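Local coordinates for computationally designed four-helix bundle protein (PDB 3U3B) that is of unknown function but is a hyperthermostable, computationally designed four-helix bundle of the Hpt-domain family with a completely redesigned hydrophobic core, at residues 17-22 against 92-97; 59-64 against 98-103. All coordinates share one frame; numbering follows the deposited sequence. Where two conformers were deposited one is given.

Contact 1 (17-22 against 92-97); sequences ELIQNV and KKLDMV
V22 N donates to L18 O at 2.9 Å and V97 N to K93 O, helical bonds behind two residues whose side chains, with I19 and L94, form a wholly apolar contact. It lies in the core of a four-helix bundle, where helix 3-30 and helix 84-102, the first and last of the chain, run antiparallel side by side. The axes of the two short segments approach to 11.1 Å at 165°, and no hydrogen bond crosses between them. Two methyl-to-methyl contacts link them. V22 CG1 meets L94 CD2 at 3.6 Å, the two side chains crossing at a slant, and L94 CD2 also lies 4.1 Å from V22 CB. With CG anti to N (chi1 -158°) and chi2 at 60°, L94 brings CD2 up against helix 3-30, where L94 CD2 is also 4.3 Å from I19 O, while N23 and I26 of that helix extend the surface it packs on. I19 and L94 face each other, their CA atoms 7.6 Å apart, but their branches meet loosely. The other two helices close in on the same residues: M49 touches I19, L45 touches V22, and V64 and L65 touch V97. One turn along helix 84-102 from L94, the remaining close pair is made by the far end of the isoleucine, I19 CD1 lying 3.6 Å from V97 CG1.

Contact 2 (59-64 against 98-103); sequences SSVAKV and TRELDK
The first torsion of E100 (chi1 -170°) carries CG away from the backbone N, and a bend at chi2 (63°) then swings the carboxylate to S60, whose OG sits at chi1 70°, flanked by its own backbone N and C. The pair lies at one edge of an antiparallel helix pair in the four-helix bundle, the start of helix 59-76 against the end of helix 84-102. The segment axes pass 9.4 Å apart, and V61 and E100 have CA atoms 6.3 Å from each other. S60 OG can make a weak hydrogen bond to E100 OE2 at 2.9 Å, though a second acceptor competes for its proton. The hydroxyl stands well off the carboxylate plane and also close to CG, so the bond is poorly directed. On the other oxygen, E100 OE1 has a long salt bridge to K103 NZ at 4.0 Å. Beneath the polar edge, V61 and the aliphatic part of E100 run alongside each other, pointing opposite ways, and T53 and V97 back the valine. Cut back to an alanine, E100 would probably leave S60 OG without this acceptor, K103 NZ without its distant carboxylate partner, and V61 CG2 without the CG it touches. L101, beside V61, also packs on L15 and I19 of helix 3-30. V61 CG2 touches E100 CG at 3.6 Å and lies 4.3 Å from L101 N.

How the contacts relate
Both contacts draw on helix 84-102, in consecutive segments, and their centres lie about 10 Å apart. Contact 1 joins that helix to helix 3-30, and contact 2 joins it to helix 59-76; the centre of contact 1 is about 5 Å from the centre of the chain, that of contact 2 about 10 Å. They also touch directly. V97, which meets helix 3-30 in contact 1, packs its CG2 on V64 CG1 at 3.5 Å and its CG1 on V61 CG1 at 3.9 Å, while I19 CG2 lies 3.4 Å from T98 OG1. The apolar packing of contact 1 thus runs on into contact 2, which ends in a polar edge.

Contact 1 (17-22 against 92-97)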
loop_
_atom_site.group_PDB
_atom_site.type_symbol
_atom_site.label_atom_id
_atom_site.label_comp_id
_atom_site.label_asym_id
_atom_site.label_seq_id
_atom_site.Cartn_x
_atom_site.Cartn_y
_atom_site.Cartn_z
ATOM N N GLU A 17 -0.524 -6.912 -7.743
ATOM C CA GLU A 17 -0.502 -5.911 -8.816
ATOM C C GLU A 17 -0.672 -4.489 -8.251
ATOM O O GLU A 17 0.030 -3.549 -8.667
ATOM C CB GLU A 17 -1.569 -6.213 -9.876
ATOM C CG GLU A 17 -1.094 -7.148 -10.998
ATOM C CD GLU A 17 -2.188 -7.530 -11.992
ATOM O OE1 GLU A 17 -3.381 -7.510 -11.609
ATOM O OE2 GLU A 17 -1.847 -7.854 -13.158
ATOM N N LEU A 18 -1.592 -4.326 -7.305
ATOM C CA LEU A 18 -1.780 -3.036 -6.652
ATOM C C LEU A 18 -0.517 -2.603 -5.901
ATOM O O LEU A 18 -0.151 -1.432 -5.960
ATOM C CB LEU A 18 -2.988 -3.081 -5.703
ATOM C CG LEU A 18 -4.326 -3.294 -6.392
ATOM C CD1 LEU A 18 -5.389 -3.623 -5.372
ATOM C CD2 LEU A 18 -4.719 -2.051 -7.196
ATOM N N ILE A 19 0.149 -3.531 -5.209
ATOM C CA ILE A 19 1.414 -3.232 -4.524
ATOM C C ILE A 19 2.507 -2.798 -5.507
ATOM O O ILE A 19 3.203 -1.813 -5.284
ATOM C CB ILE A 19 1.885 -4.442 -3.678
ATOM C CG1 ILE A 19 1.007 -4.577 -2.436
ATOM C CG2 ILE A 19 3.337 -4.321 -3.277
ATOM C CD1 ILE A 19 1.197 -5.886 -1.694
ATOM N N GLN A 20 2.654 -3.525 -6.601
ATOM C CA GLN A 20 3.598 -3.130 -7.616
ATOM C C GLN A 20 3.269 -1.721 -8.172
ATOM O O GLN A 20 4.170 -0.932 -8.439
ATOM C CB GLN A 20 3.629 -4.156 -8.743
ATOM C CG GLN A 20 4.728 -3.865 -9.757
ATOM C CD GLN A 20 6.094 -3.738 -9.088
ATOM O OE1 GLN A 20 6.558 -4.664 -8.430
ATOM N NE2 GLN A 20 6.726 -2.578 -9.233
ATOM N N ASN A 21 1.978 -1.434 -8.362
ATOM C CA ASN A 21 1.522 -0.103 -8.784
ATOM C C ASN A 21 1.950 0.981 -7.786
ATOM O O ASN A 21 2.423 2.055 -8.189
ATOM C CB ASN A 21 -0.011 -0.064 -8.930
ATOM C CG ASN A 21 -0.530 -0.846 -10.132
ATOM O OD1 ASN A 21 0.162 -1.024 -11.139
ATOM N ND2 ASN A 21 -1.787 -1.280 -10.042
ATOM N N VAL A 22 1.800 0.705 -6.489
ATOM C CA VAL A 22 2.256 1.636 -5.448
ATOM C C VAL A 22 3.795 1.801 -5.471
ATOM O O VAL A 22 4.315 2.922 -5.383
ATOM C CB VAL A 22 1.771 1.238 -4.016
ATOM C CG1 VAL A 22 2.419 2.113 -2.978
ATOM C CG2 VAL A 22 0.250 1.385 -3.899
ATOM N N LYS A 92 9.247 0.732 3.888
ATOM C CA LYS A 92 9.445 -0.343 4.828
ATOM C C LYS A 92 8.124 -1.068 5.163
ATOM O O LYS A 92 8.077 -2.302 5.281
ATOM C CB LYS A 92 10.057 0.206 6.096
ATOM C CG LYS A 92 10.216 -0.843 7.138
ATOM C CD LYS A 92 10.828 -0.254 8.365
ATOM C CE LYS A 92 10.741 -1.215 9.523
ATOM N NZ LYS A 92 10.932 -0.488 10.812
ATOM N N LYS A 93 7.052 -0.305 5.321
ATOM C CA LYS A 93 5.755 -0.911 5.582
ATOM C C LYS A 93 5.194 -1.642 4.384
ATOM O O LYS A 93 4.521 -2.642 4.531
ATOM C CB LYS A 93 4.733 0.137 6.009
ATOM C CG LYS A 93 4.913 0.570 7.420
ATOM C CD LYS A 93 3.885 1.618 7.790
ATOM C CE LYS A 93 4.315 2.315 9.075
ATOM N NZ LYS A 93 4.811 1.324 10.088
ATOM N N LEU A 94 5.411 -1.100 3.202
ATOM C CA LEU A 94 4.913 -1.739 2.009
ATOM C C LEU A 94 5.596 -3.106 1.844
ATOM O O LEU A 94 4.987 -4.065 1.382
ATOM C CB LEU A 94 5.176 -0.857 0.796
ATOM C CG LEU A 94 4.259 -1.162 -0.389
ATOM C CD1 LEU A 94 2.776 -0.969 -0.014
ATOM C CD2 LEU A 94 4.649 -0.292 -1.584
ATOM N N ASP A 95 6.870 -3.179 2.197
ATOM C CA ASP A 95 7.587 -4.442 2.147
ATOM C C ASP A 95 7.050 -5.426 3.185
ATOM O O ASP A 95 6.987 -6.612 2.939
ATOM C CB ASP A 95 9.071 -4.203 2.361
ATOM C CG ASP A 95 9.717 -3.470 1.194
ATOM O OD1 ASP A 95 9.099 -3.419 0.096
ATOM O OD2 ASP A 95 10.841 -2.937 1.383
ATOM N N MET A 96 6.665 -4.918 4.348
ATOM C CA MET A 96 5.984 -5.730 5.342
ATOM C C MET A 96 4.696 -6.297 4.750
ATOM O O MET A 96 4.396 -7.475 4.940
ATOM C CB MET A 96 5.682 -4.901 6.602
ATOM C CG MET A 96 6.902 -4.652 7.473
ATOM S SD MET A 96 6.737 -3.276 8.646
ATOM C CE MET A 96 5.157 -3.665 9.418
ATOM N N VAL A 97 3.949 -5.464 4.028
ATOM C CA VAL A 97 2.690 -5.893 3.421
ATOM C C VAL A 97 2.963 -7.014 2.438
ATOM O O VAL A 97 2.250 -8.002 2.403
ATOM C CB VAL A 97 1.963 -4.743 2.673
ATOM C CG1 VAL A 97 0.806 -5.291 1.846
ATOM C CG2 VAL A 97 1.469 -3.702 3.646
#

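Contact 2 (59-64 against 98-103)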
loop_
_atom_site.group_PDB
_atom_site.type_symbol
_atom_site.label_atom_id
_atom_site.label_comp_id
_atom_site.label_asym_id
_atom_site.label_seq_id
_atom_site.Cartn_x
_atom_site.Cartn_y
_atom_site.Cartn_z
ATOM N N SER A 59 -6.458 -9.742 8.341
ATOM C CA SER A 59 -6.369 -8.716 9.374
ATOM C C SER A 59 -4.964 -8.163 9.611
ATOM O O SER A 59 -4.806 -6.987 9.906
ATOM C CB SER A 59 -6.901 -9.285 10.687
ATOM O OG SER A 59 -6.312 -10.547 10.926
ATOM N N SER A 60 -3.951 -9.013 9.514
ATOM C CA SER A 60 -2.578 -8.570 9.745
ATOM C C SER A 60 -2.113 -7.628 8.636
ATOM O O SER A 60 -1.330 -6.710 8.883
ATOM C CB SER A 60 -1.631 -9.763 9.833
ATOM O OG SER A 60 -1.491 -10.382 8.567
ATOM N N VAL A 61 -2.587 -7.861 7.416
ATOM C CA VAL A 61 -2.222 -7.001 6.298
ATOM C C VAL A 61 -2.969 -5.658 6.385
ATOM O O VAL A 61 -2.378 -4.592 6.232
ATOM C CB VAL A 61 -2.535 -7.686 4.962
ATOM C CG1 VAL A 61 -2.163 -6.781 3.820
ATOM C CG2 VAL A 61 -1.795 -9.024 4.862
ATOM N N ALA A 62 -4.269 -5.735 6.637
ATOM C CA ALA A 62 -5.122 -4.564 6.795
ATOM C C ALA A 62 -4.553 -3.576 7.795
ATOM O O ALA A 62 -4.607 -2.360 7.567
ATOM C CB ALA A 62 -6.500 -4.987 7.215
ATOM N N LYS A 63 -4.006 -4.080 8.897
ATOM C CA LYS A 63 -3.481 -3.197 9.932
ATOM C C LYS A 63 -2.246 -2.431 9.450
ATOM O O LYS A 63 -2.057 -1.281 9.830
ATOM C CB LYS A 63 -3.131 -3.966 11.208
ATOM C CG LYS A 63 -4.301 -4.688 11.862
ATOM C CD LYS A 63 -5.349 -3.749 12.460
ATOM C CE LYS A 63 -6.458 -4.558 13.123
ATOM N NZ LYS A 63 -5.955 -5.364 14.274
ATOM N N VAL A 64 -1.411 -3.071 8.634
ATOM C CA VAL A 64 -0.270 -2.377 8.026
ATOM C C VAL A 64 -0.731 -1.363 6.979
ATOM O O VAL A 64 -0.252 -0.233 6.955
ATOM C CB VAL A 64 0.760 -3.353 7.428
ATOM C CG1 VAL A 64 1.997 -2.573 6.920
ATOM C CG2 VAL A 64 1.195 -4.357 8.493
ATOM N N THR A 98 4.006 -6.866 1.643
ATOM C CA THR A 98 4.329 -7.873 0.656
ATOM C C THR A 98 4.699 -9.201 1.318
ATOM O O THR A 98 4.264 -10.266 0.856
ATOM C CB THR A 98 5.473 -7.420 -0.249
ATOM O OG1 THR A 98 5.013 -6.360 -1.074
ATOM C CG2 THR A 98 5.915 -8.525 -1.150
ATOM N N ARG A 99 5.495 -9.151 2.385
ATOM C CA ARG A 99 5.880 -10.387 3.069
ATOM C C ARG A 99 4.650 -11.057 3.686
ATOM O O ARG A 99 4.455 -12.278 3.553
ATOM C CB ARG A 99 6.907 -10.136 4.173
ATOM C CG ARG A 99 8.273 -9.662 3.665
ATOM C CD ARG A 99 8.913 -10.662 2.743
ATOM N NE ARG A 99 10.326 -10.336 2.459
ATOM C CZ ARG A 99 11.187 -11.178 1.887
ATOM N NH1 ARG A 99 10.792 -12.399 1.542
ATOM N NH2 ARG A 99 12.448 -10.823 1.670
ATOM N N GLU A 100 3.861 -10.262 4.398
ATOM C CA GLU A 100 2.713 -10.785 5.141
ATOM C C GLU A 100 1.738 -11.425 4.171
ATOM O O GLU A 100 1.117 -12.451 4.462
ATOM C CB GLU A 100 2.033 -9.662 5.930
ATOM C CG GLU A 100 0.992 -10.148 6.916
ATOM C CD GLU A 100 1.591 -11.025 7.999
ATOM O OE1 GLU A 100 2.712 -10.713 8.462
ATOM O OE2 GLU A 100 0.944 -12.029 8.375
ATOM N N LEU A 101 1.614 -10.817 3.003
ATOM C CA LEU A 101 0.731 -11.320 1.981
ATOM C C LEU A 101 1.255 -12.634 1.437
ATOM O O LEU A 101 0.492 -13.571 1.216
ATOM C CB LEU A 101 0.611 -10.294 0.862
ATOM C CG LEU A 101 -0.433 -10.646 -0.182
ATOM C CD1 LEU A 101 -1.829 -10.717 0.466
ATOM C CD2 LEU A 101 -0.397 -9.635 -1.303
ATOM N N ASP A 102 2.563 -12.706 1.232
ATOM C CA ASP A 102 3.198 -13.906 0.682
ATOM C C ASP A 102 2.804 -15.146 1.470
ATOM O O ASP A 102 2.808 -16.266 0.945
ATOM C CB ASP A 102 4.724 -13.751 0.695
ATOM C CG ASP A 102 5.224 -12.772 -0.358
ATOM O OD1 ASP A 102 4.384 -12.159 -1.058
ATOM O OD2 ASP A 102 6.462 -12.608 -0.477
ATOM N N LYS A 103 2.470 -14.935 2.735
ATOM C CA LYS A 103 2.054 -16.015 3.615
ATOM C C LYS A 103 0.627 -16.503 3.353
ATOM O O LYS A 103 0.155 -17.424 4.034
ATOM C CB LYS A 103 2.157 -15.549 5.063
ATOM C CG LYS A 103 3.563 -15.256 5.515
ATOM C CD LYS A 103 3.539 -14.784 6.949
ATOM C CE LYS A 103 4.932 -14.564 7.496
ATOM N NZ LYS A 103 4.872 -14.019 8.883
#